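Local coordinates for Ice-binding protein (Flavobacteriaceae bacterium, PDB 5UYT), which probably binds ice through right-handed beta-solenoid domains, giving this Antarctic bacterium an antifreeze activity, at residues 12-23 / 32-43; 82-92 / 99-110. All blocks are in the same frame, centred on the assembly; numbering follows the deposited sequence. Where two conformers were deposited one is given.

Interaction 1 (12-23 / 32-43); sequences FALFTTAGAVTN and DVGTNNAASTNF
Leu14, Phe15 and Thr16 run parallel to Val33, Gly34 and Thr35, and the ladder starts with a beta bulge: between the Phe12-Asp32 and Leu14-Val33 pairs the register slips by one residue, and Ala13 N gives a 2.7 Å bond to Asp32 O. Here the Phe12 ring carries Asp32 CB over one face, 3.8 Å from its centroid, and Phe15 CD1 over the other, with Gly34 N at its edge. The Asp32 carboxylate goes to Val49 N and Gln51 NE2. Both strands end in ST turns, at Thr16 and Thr35. Thr35 OG1, set roughly opposite its own N by a chi1 of 156°, donates to Gly19 O at 2.8 Å, in the carbonyl plane, while Asn37 OD1 accepts from Gly19 N. Asn23 CB sits squarely above the Phe43 ring, 3.5 Å from its centroid, and Val33 CG1 lies over the opposite face. The Asn23 and Asn42 side chains each donate to the other's backbone carbonyl, Asn23 ND2 to Asn42 O at 3.1 Å and Asn42 ND2 to Asn23 O, from above its plane, at 2.8 Å; Ser27 holds Asn23 OD1. Past the bulge, paired residues stand 19 apart, the coil stacking of a beta-solenoid, here this protein's right-handed one.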
loop_
_atom_site.group_PDB
_atom_site.type_symbol
_atom_site.label_atom_id
_atom_site.label_comp_id
_atom_site.label_asym_id
_atom_site.label_seq_id
_atom_site.Cartn_x
_atom_site.Cartn_y
_atom_site.Cartn_z
ATOM N N PHE A 12 5.156 8.564 9.856
ATOM C CA PHE A 12 3.751 8.927 9.814
ATOM C C PHE A 12 3.345 9.644 8.539
ATOM O O PHE A 12 4.114 10.429 7.993
ATOM C CB PHE A 12 3.411 9.823 11.025
ATOM C CG PHE A 12 3.373 9.076 12.313
ATOM C CD1 PHE A 12 2.156 8.637 12.837
ATOM C CD2 PHE A 12 4.552 8.794 13.001
ATOM C CE1 PHE A 12 2.108 7.931 14.023
ATOM C CE2 PHE A 12 4.514 8.078 14.197
ATOM C CZ PHE A 12 3.289 7.649 14.709
ATOM N N ALA A 13 2.114 9.378 8.111
ATOM C CA ALA A 13 1.391 10.209 7.156
ATOM C C ALA A 13 0.632 11.323 7.873
ATOM O O ALA A 13 0.619 12.469 7.391
ATOM C CB ALA A 13 0.397 9.362 6.365
ATOM N N LEU A 14 -0.021 10.981 8.991
ATOM C CA LEU A 14 -0.821 11.938 9.771
ATOM C C LEU A 14 -0.430 11.757 11.234
ATOM O O LEU A 14 -0.490 10.637 11.757
ATOM C CB LEU A 14 -2.324 11.636 9.639
ATOM C CG LEU A 14 -2.906 11.599 8.218
ATOM C CD1 LEU A 14 -4.360 11.097 8.236
ATOM C CD2 LEU A 14 -2.825 13.002 7.610
ATOM N N PHE A 15 -0.033 12.841 11.891
ATOM C CA PHE A 15 0.353 12.734 13.287
ATOM C C PHE A 15 0.137 14.038 14.046
ATOM O O PHE A 15 0.496 15.114 13.557
ATOM C CB PHE A 15 1.821 12.313 13.445
ATOM C CG PHE A 15 2.285 12.340 14.880
ATOM C CD1 PHE A 15 1.963 11.295 15.739
ATOM C CD2 PHE A 15 2.996 13.423 15.384
ATOM C CE1 PHE A 15 2.350 11.329 17.069
ATOM C CE2 PHE A 15 3.390 13.470 16.721
ATOM C CZ PHE A 15 3.068 12.419 17.567
ATOM N N THR A 16 -0.442 13.920 15.236
ATOM C CA THR A 16 -0.456 15.047 16.176
ATOM C C THR A 16 0.093 14.642 17.536
ATOM O O THR A 16 -0.147 13.530 18.032
ATOM C CB THR A 16 -1.844 15.728 16.315
ATOM O OG1 THR A 16 -1.713 16.841 17.208
ATOM C CG2 THR A 16 -2.927 14.788 16.868
ATOM N N THR A 17 0.861 15.546 18.119
ATOM C CA THR A 17 1.373 15.371 19.466
ATOM C C THR A 17 0.224 15.389 20.491
ATOM O O THR A 17 0.291 14.732 21.537
ATOM C CB THR A 17 2.445 16.450 19.725
ATOM O OG1 THR A 17 3.582 16.117 18.919
ATOM C CG2 THR A 17 2.847 16.553 21.218
ATOM N N ALA A 18 -0.845 16.117 20.182
ATOM C CA ALA A 18 -1.979 16.198 21.096
ATOM C C ALA A 18 -3.245 16.603 20.356
ATOM O O ALA A 18 -3.318 17.691 19.783
ATOM C CB ALA A 18 -1.688 17.163 22.238
ATOM N N GLY A 19 -4.238 15.723 20.368
ATOM C CA GLY A 19 -5.539 16.036 19.794
ATOM C C GLY A 19 -6.154 14.860 19.073
ATOM O O GLY A 19 -5.522 13.820 18.915
ATOM N N ALA A 20 -7.395 15.034 18.639
ATOM C CA ALA A 20 -8.106 13.983 17.910
ATOM C C ALA A 20 -7.666 13.916 16.457
ATOM O O ALA A 20 -7.319 14.933 15.855
ATOM C CB ALA A 20 -9.601 14.213 17.989
ATOM N N VAL A 21 -7.663 12.705 15.912
ATOM C CA VAL A 21 -7.396 12.471 14.501
ATOM C C VAL A 21 -8.603 11.704 13.940
ATOM O O VAL A 21 -8.914 10.591 14.395
ATOM C CB VAL A 21 -6.090 11.677 14.325
ATOM C CG1 VAL A 21 -5.848 11.328 12.857
ATOM C CG2 VAL A 21 -4.921 12.457 14.897
ATOM N N THR A 22 -9.299 12.327 12.986
ATOM C CA THR A 22 -10.587 11.819 12.514
ATOM C C THR A 22 -10.625 11.737 10.993
ATOM O O THR A 22 -10.171 12.658 10.314
ATOM C CB THR A 22 -11.738 12.744 12.965
ATOM O OG1 THR A 22 -11.608 13.020 14.371
ATOM C CG2 THR A 22 -13.104 12.058 12.693
ATOM N N ASN A 23 -11.209 10.653 10.484
ATOM C CA ASN A 23 -11.487 10.489 9.052
ATOM C C ASN A 23 -12.990 10.458 8.747
ATOM O O ASN A 23 -13.808 10.036 9.584
ATOM C CB ASN A 23 -10.858 9.182 8.529
ATOM C CG ASN A 23 -11.157 8.947 7.056
ATOM O OD1 ASN A 23 -10.688 9.702 6.197
ATOM N ND2 ASN A 23 -11.964 7.923 6.755
ATOM N N ASP A 32 2.115 5.691 8.884
ATOM C CA ASP A 32 1.393 5.547 10.142
ATOM C C ASP A 32 0.411 6.720 10.340
ATOM O O ASP A 32 0.610 7.828 9.802
ATOM C CB ASP A 32 2.351 5.419 11.327
ATOM C CG ASP A 32 3.136 4.110 11.339
ATOM O OD1 ASP A 32 2.917 3.244 10.459
ATOM O OD2 ASP A 32 4.000 3.956 12.239
ATOM N N VAL A 33 -0.594 6.489 11.190
ATOM C CA VAL A 33 -1.591 7.502 11.559
ATOM C C VAL A 33 -1.670 7.483 13.075
ATOM O O VAL A 33 -1.819 6.421 13.684
ATOM C CB VAL A 33 -2.984 7.145 10.979
ATOM C CG1 VAL A 33 -4.074 8.076 11.544
ATOM C CG2 VAL A 33 -2.956 7.188 9.448
ATOM N N GLY A 34 -1.583 8.639 13.709
ATOM C CA GLY A 34 -1.643 8.581 15.148
ATOM C C GLY A 34 -1.705 9.876 15.900
ATOM O O GLY A 34 -1.604 10.971 15.321
ATOM N N THR A 35 -1.877 9.725 17.207
ATOM C CA THR A 35 -1.873 10.844 18.128
ATOM C C THR A 35 -1.251 10.374 19.440
ATOM O O THR A 35 -1.450 9.236 19.871
ATOM C CB THR A 35 -3.303 11.406 18.332
ATOM O OG1 THR A 35 -3.387 12.090 19.592
ATOM C CG2 THR A 35 -4.361 10.266 18.271
ATOM N N ASN A 36 -0.497 11.251 20.084
ATOM C CA ASN A 36 0.201 10.877 21.297
ATOM C C ASN A 36 -0.660 10.971 22.565
ATOM O O ASN A 36 -0.172 10.692 23.663
ATOM C CB ASN A 36 1.493 11.701 21.431
ATOM C CG ASN A 36 2.391 11.190 22.534
ATOM O OD1 ASN A 36 2.890 11.955 23.368
ATOM N ND2 ASN A 36 2.566 9.890 22.576
ATOM N N ASN A 37 -1.932 11.362 22.426
ATOM C CA ASN A 37 -2.821 11.454 23.584
ATOM C C ASN A 37 -4.281 11.024 23.390
ATOM O O ASN A 37 -5.115 11.284 24.264
ATOM C CB ASN A 37 -2.774 12.877 24.195
ATOM C CG ASN A 37 -3.604 13.885 23.410
ATOM O OD1 ASN A 37 -3.987 13.653 22.241
ATOM N ND2 ASN A 37 -3.896 15.024 24.058
ATOM N N ALA A 38 -4.590 10.397 22.260
ATOM C CA ALA A 38 -5.949 9.931 21.978
ATOM C C ALA A 38 -5.874 8.736 21.039
ATOM O O ALA A 38 -4.808 8.119 20.917
ATOM C CB ALA A 38 -6.798 11.058 21.386
ATOM N N ALA A 39 -6.987 8.408 20.377
ATOM C CA ALA A 39 -7.031 7.328 19.402
ATOM C C ALA A 39 -7.730 7.839 18.160
ATOM O O ALA A 39 -8.755 8.508 18.278
ATOM C CB ALA A 39 -7.773 6.124 19.961
ATOM N N SER A 40 -7.191 7.511 16.981
ATOM C CA SER A 40 -7.760 7.988 15.733
ATOM C C SER A 40 -9.073 7.261 15.495
ATOM O O SER A 40 -9.203 6.079 15.861
ATOM C CB SER A 40 -6.784 7.737 14.570
ATOM O OG SER A 40 -5.500 8.254 14.930
ATOM N N THR A 41 -10.044 7.939 14.889
ATOM C CA THR A 41 -11.339 7.310 14.645
ATOM C C THR A 41 -11.801 7.367 13.200
ATOM O O THR A 41 -11.500 8.324 12.462
ATOM C CB THR A 41 -12.456 7.898 15.515
ATOM O OG1 THR A 41 -12.562 9.294 15.236
ATOM C CG2 THR A 41 -12.162 7.697 17.001
ATOM N N ASN A 42 -12.527 6.310 12.826
ATOM C CA ASN A 42 -13.258 6.195 11.555
ATOM C C ASN A 42 -12.379 6.082 10.321
ATOM O O ASN A 42 -12.853 6.340 9.212
ATOM C CB ASN A 42 -14.303 7.333 11.393
ATOM C CG ASN A 42 -15.405 7.003 10.381
ATOM O OD1 ASN A 42 -15.929 5.879 10.335
ATOM N ND2 ASN A 42 -15.765 7.980 9.564
ATOM N N PHE A 43 -11.106 5.715 10.494
ATOM C CA PHE A 43 -10.287 5.336 9.339
ATOM C C PHE A 43 -10.669 3.954 8.810
ATOM O O PHE A 43 -11.140 3.118 9.575
ATOM C CB PHE A 43 -8.791 5.393 9.677
ATOM C CG PHE A 43 -8.281 6.798 9.806
ATOM C CD1 PHE A 43 -7.658 7.425 8.726
ATOM C CD2 PHE A 43 -8.484 7.527 10.983
ATOM C CE1 PHE A 43 -7.202 8.723 8.823
ATOM C CE2 PHE A 43 -8.049 8.849 11.072
ATOM C CZ PHE A 43 -7.408 9.445 9.992
HETATM O O HOH W 1 1.530 14.535 23.922
HETATM O O HOH W 2 -9.254 10.971 17.755
#

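Interaction 2 (82-92 / 99-110); sequences PLLGNGTTLTA and QGASLSGTLTLD
Leu83 and Leu84 lie parallel to Ser102 and Leu103, and past a corner Thr89 and Leu90 do the same with Thr108 and Leu109: two successive coils of the right-handed beta-helix, in register on two faces. The corner of the first coil is a type I' turn from Gly85 to Thr88; that of the second runs through Gly105.

Leu84 is a good side chain to follow inward. Its CB rests on Leu103 CD2 at 3.6 Å. A chi1 of -72° puts CG beside the backbone N, and a chi2 of -164° then extends CD1, which lies 3.7 Å from the same Leu103 CD2. CD1 also looks along the interior to Leu107 CD2, a looser 4.5 Å away. Trp148, from strand 146-150, touches Leu84, Leu103 and Leu107, so these three buried leucines share a neighbour inside the coils.

At the corner the polar groups take over. Asn86 N bonds to Ser104 O from above the carbonyl plane, and Asn86 ND2 reaches Ser104 OG at 2.9 Å, with OG tilted 19° from the amide plane. An alanine at Ser104 takes that hydroxyl away, and the Asn86 amide, left without this acceptor, would probably turn more freely. Gly87 N meets a lone pair of Thr106 O in the carbonyl plane.

On the second face Thr89 CG2 packs on Asp110 CB, whose carboxylate OD1 is taken by Gly112 N and Asn139 ND2. Back in the turn, Gly85 O is gripped twice by one residue, by Thr88 N at 3.0 Å and by Thr88 OG1 at 2.9 Å.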
loop_
_atom_site.group_PDB
_atom_site.type_symbol
_atom_site.label_atom_id
_atom_site.label_comp_id
_atom_site.label_asym_id
_atom_site.label_seq_id
_atom_site.Cartn_x
_atom_site.Cartn_y
_atom_site.Cartn_z
ATOM N N PRO A 82 1.786 37.161 0.630
ATOM C CA PRO A 82 0.997 36.061 1.177
ATOM C C PRO A 82 0.183 35.277 0.150
ATOM O O PRO A 82 -0.148 34.132 0.423
ATOM C CB PRO A 82 0.073 36.746 2.191
ATOM C CG PRO A 82 -0.027 38.149 1.730
ATOM C CD PRO A 82 1.298 38.473 1.092
ATOM N N LEU A 83 -0.122 35.870 -1.011
ATOM C CA LEU A 83 -0.830 35.149 -2.070
ATOM C C LEU A 83 0.178 34.320 -2.872
ATOM O O LEU A 83 0.928 34.860 -3.683
ATOM C CB LEU A 83 -1.627 36.101 -2.975
ATOM C CG LEU A 83 -2.687 35.530 -3.953
ATOM C CD1 LEU A 83 -3.408 34.257 -3.488
ATOM C CD2 LEU A 83 -3.695 36.635 -4.279
ATOM N N LEU A 84 0.190 33.012 -2.618
ATOM C CA LEU A 84 1.150 32.073 -3.227
ATOM C C LEU A 84 0.504 31.246 -4.306
ATOM O O LEU A 84 -0.594 30.708 -4.109
ATOM C CB LEU A 84 1.653 31.067 -2.204
ATOM C CG LEU A 84 2.610 31.363 -1.058
ATOM C CD1 LEU A 84 3.105 30.002 -0.590
ATOM C CD2 LEU A 84 3.771 32.230 -1.528
ATOM N N GLY A 85 1.212 31.095 -5.417
ATOM C CA GLY A 85 0.719 30.272 -6.507
ATOM C C GLY A 85 0.392 31.098 -7.727
ATOM O O GLY A 85 1.217 31.887 -8.189
ATOM N N ASN A 86 -0.814 30.898 -8.247
ATOM C CA ASN A 86 -1.288 31.559 -9.469
ATOM C C ASN A 86 -0.222 31.589 -10.588
ATOM O O ASN A 86 0.036 32.633 -11.200
ATOM C CB ASN A 86 -1.858 32.943 -9.141
ATOM C CG ASN A 86 -3.094 32.868 -8.229
ATOM O OD1 ASN A 86 -3.310 33.747 -7.385
ATOM N ND2 ASN A 86 -3.920 31.830 -8.405
ATOM N N GLY A 87 0.392 30.427 -10.826
ATOM C CA GLY A 87 1.342 30.246 -11.918
ATOM C C GLY A 87 2.796 30.507 -11.558
ATOM O O GLY A 87 3.674 30.404 -12.412
ATOM N N THR A 88 3.056 30.846 -10.297
ATOM C CA THR A 88 4.416 31.166 -9.826
ATOM C C THR A 88 5.323 29.936 -9.810
ATOM O O THR A 88 4.856 28.824 -9.579
ATOM C CB THR A 88 4.357 31.804 -8.411
ATOM O OG1 THR A 88 3.862 33.142 -8.533
ATOM C CG2 THR A 88 5.718 31.877 -7.762
ATOM N N THR A 89 6.610 30.144 -10.064
ATOM C CA THR A 89 7.620 29.080 -9.920
ATOM C C THR A 89 8.685 29.502 -8.915
ATOM O O THR A 89 9.189 30.642 -8.988
ATOM C CB THR A 89 8.264 28.727 -11.279
ATOM O OG1 THR A 89 7.239 28.268 -12.173
ATOM C CG2 THR A 89 9.277 27.595 -11.117
ATOM N N LEU A 90 9.007 28.628 -7.961
ATOM C CA LEU A 90 10.094 28.912 -6.995
ATOM C C LEU A 90 11.211 27.885 -7.056
ATOM O O LEU A 90 10.954 26.694 -7.194
ATOM C CB LEU A 90 9.578 28.965 -5.544
ATOM C CG LEU A 90 8.534 29.997 -5.133
ATOM C CD1 LEU A 90 7.937 29.607 -3.791
ATOM C CD2 LEU A 90 9.192 31.380 -5.055
ATOM N N THR A 91 12.449 28.370 -6.949
ATOM C CA THR A 91 13.605 27.487 -6.807
ATOM C C THR A 91 13.924 27.296 -5.310
ATOM O O THR A 91 13.173 27.780 -4.446
ATOM C CB THR A 91 14.814 28.018 -7.606
ATOM O OG1 THR A 91 14.981 29.424 -7.361
ATOM C CG2 THR A 91 14.594 27.797 -9.099
ATOM N N ALA A 92 15.007 26.578 -5.002
ATOM C CA ALA A 92 15.320 26.245 -3.619
ATOM C C ALA A 92 15.367 27.500 -2.759
ATOM O O ALA A 92 15.856 28.556 -3.194
ATOM C CB ALA A 92 16.633 25.497 -3.530
ATOM N N GLN A 99 2.940 36.744 7.850
ATOM C CA GLN A 99 1.488 36.860 8.050
ATOM C C GLN A 99 0.882 35.545 7.565
ATOM O O GLN A 99 1.614 34.668 7.092
ATOM C CB GLN A 99 0.919 38.053 7.259
ATOM C CG GLN A 99 1.101 37.939 5.741
ATOM C CD GLN A 99 0.742 39.214 5.001
ATOM O OE1 GLN A 99 -0.437 39.579 4.896
ATOM N NE2 GLN A 99 1.758 39.896 4.470
ATOM N N GLY A 100 -0.439 35.389 7.680
ATOM C CA GLY A 100 -1.127 34.219 7.122
ATOM C C GLY A 100 -1.019 34.199 5.600
ATOM O O GLY A 100 -1.031 35.265 4.941
ATOM N N ALA A 101 -0.907 32.997 5.048
ATOM C CA ALA A 101 -0.709 32.816 3.612
ATOM C C ALA A 101 -1.903 32.087 2.961
ATOM O O ALA A 101 -2.670 31.392 3.620
ATOM C CB ALA A 101 0.588 32.056 3.348
ATOM N N SER A 102 -2.067 32.278 1.661
ATOM C CA SER A 102 -3.104 31.551 0.949
ATOM C C SER A 102 -2.600 31.072 -0.397
ATOM O O SER A 102 -2.057 31.846 -1.215
ATOM C CB SER A 102 -4.379 32.377 0.795
ATOM O OG SER A 102 -4.109 33.564 0.075
ATOM N N LEU A 103 -2.789 29.780 -0.613
ATOM C CA LEU A 103 -2.401 29.148 -1.876
ATOM C C LEU A 103 -3.564 29.192 -2.844
ATOM O O LEU A 103 -4.746 29.057 -2.451
ATOM C CB LEU A 103 -1.974 27.675 -1.640
ATOM C CG LEU A 103 -0.650 27.442 -0.894
ATOM C CD1 LEU A 103 -0.626 26.021 -0.353
ATOM C CD2 LEU A 103 0.542 27.644 -1.824
ATOM N N SER A 104 -3.237 29.400 -4.109
ATOM C CA SER A 104 -4.250 29.522 -5.119
ATOM C C SER A 104 -3.623 29.103 -6.441
ATOM O O SER A 104 -2.441 29.316 -6.646
ATOM C CB SER A 104 -4.707 30.990 -5.153
ATOM O OG SER A 104 -5.613 31.203 -6.189
ATOM N N GLY A 105 -4.405 28.506 -7.332
ATOM C CA GLY A 105 -3.936 28.199 -8.676
ATOM C C GLY A 105 -2.790 27.211 -8.576
ATOM O O GLY A 105 -2.807 26.326 -7.711
ATOM N N THR A 106 -1.779 27.369 -9.429
ATOM C CA THR A 106 -0.651 26.456 -9.463
ATOM C C THR A 106 0.602 27.081 -8.814
ATOM O O THR A 106 0.888 28.266 -9.030
ATOM C CB THR A 106 -0.389 26.043 -10.928
ATOM O OG1 THR A 106 -1.623 25.597 -11.530
ATOM C CG2 THR A 106 0.616 24.946 -10.994
ATOM N N LEU A 107 1.332 26.294 -8.025
ATOM C CA LEU A 107 2.633 26.696 -7.517
ATOM C C LEU A 107 3.614 25.621 -7.946
ATOM O O LEU A 107 3.390 24.447 -7.649
ATOM C CB LEU A 107 2.641 26.797 -5.978
ATOM C CG LEU A 107 4.001 27.205 -5.386
ATOM C CD1 LEU A 107 4.391 28.617 -5.813
ATOM C CD2 LEU A 107 4.015 27.091 -3.867
ATOM N N THR A 108 4.692 25.999 -8.625
ATOM C CA THR A 108 5.696 25.023 -9.080
ATOM C C THR A 108 6.986 25.161 -8.278
ATOM O O THR A 108 7.519 26.262 -8.121
ATOM C CB THR A 108 5.964 25.133 -10.607
ATOM O OG1 THR A 108 4.738 24.908 -11.308
ATOM C CG2 THR A 108 7.005 24.118 -11.086
ATOM N N LEU A 109 7.483 24.036 -7.761
ATOM C CA LEU A 109 8.769 24.022 -7.066
ATOM C C LEU A 109 9.778 23.326 -7.977
ATOM O O LEU A 109 9.641 22.128 -8.306
ATOM C CB LEU A 109 8.648 23.334 -5.689
ATOM C CG LEU A 109 7.467 23.791 -4.827
ATOM C CD1 LEU A 109 7.466 23.086 -3.480
ATOM C CD2 LEU A 109 7.450 25.317 -4.637
ATOM N N ASP A 110 10.781 24.098 -8.382
ATOM C CA ASP A 110 11.717 23.723 -9.441
ATOM C C ASP A 110 13.064 23.430 -8.798
ATOM O O ASP A 110 13.679 24.300 -8.150
ATOM C CB ASP A 110 11.770 24.886 -10.444
ATOM C CG ASP A 110 12.930 24.806 -11.440
ATOM O OD1 ASP A 110 13.724 23.841 -11.487
ATOM O OD2 ASP A 110 13.080 25.819 -12.169
HETATM O O HOH W 3 3.178 27.189 -11.271
HETATM O O HOH W 4 16.193 24.674 -6.901
#

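Starting from the N terminus, interaction 1 comes first: the chain goes through 12-23, makes a short excursion through strand 28-30, and returns as 32-43 to lie against its earlier pass. Helix 55-73 follows, touching Phe12 and Phe15 of interaction 1. Interaction 2 then closes a second short loop, with strand 93-97 between 82-92 and 99-110. The two are in series, neither nested nor crossed, with centres about 29 Å apart and nearest atoms about 15 Å apart. They still share a seven-stranded parallel sheet: strand 21-24 forms one outer edge, strand 83-85 the other, with strand 101-104 of interaction 2 next to 83-85 and strands 127-129, 154-156, 173-175 and 192-195 following in order up to 21-24.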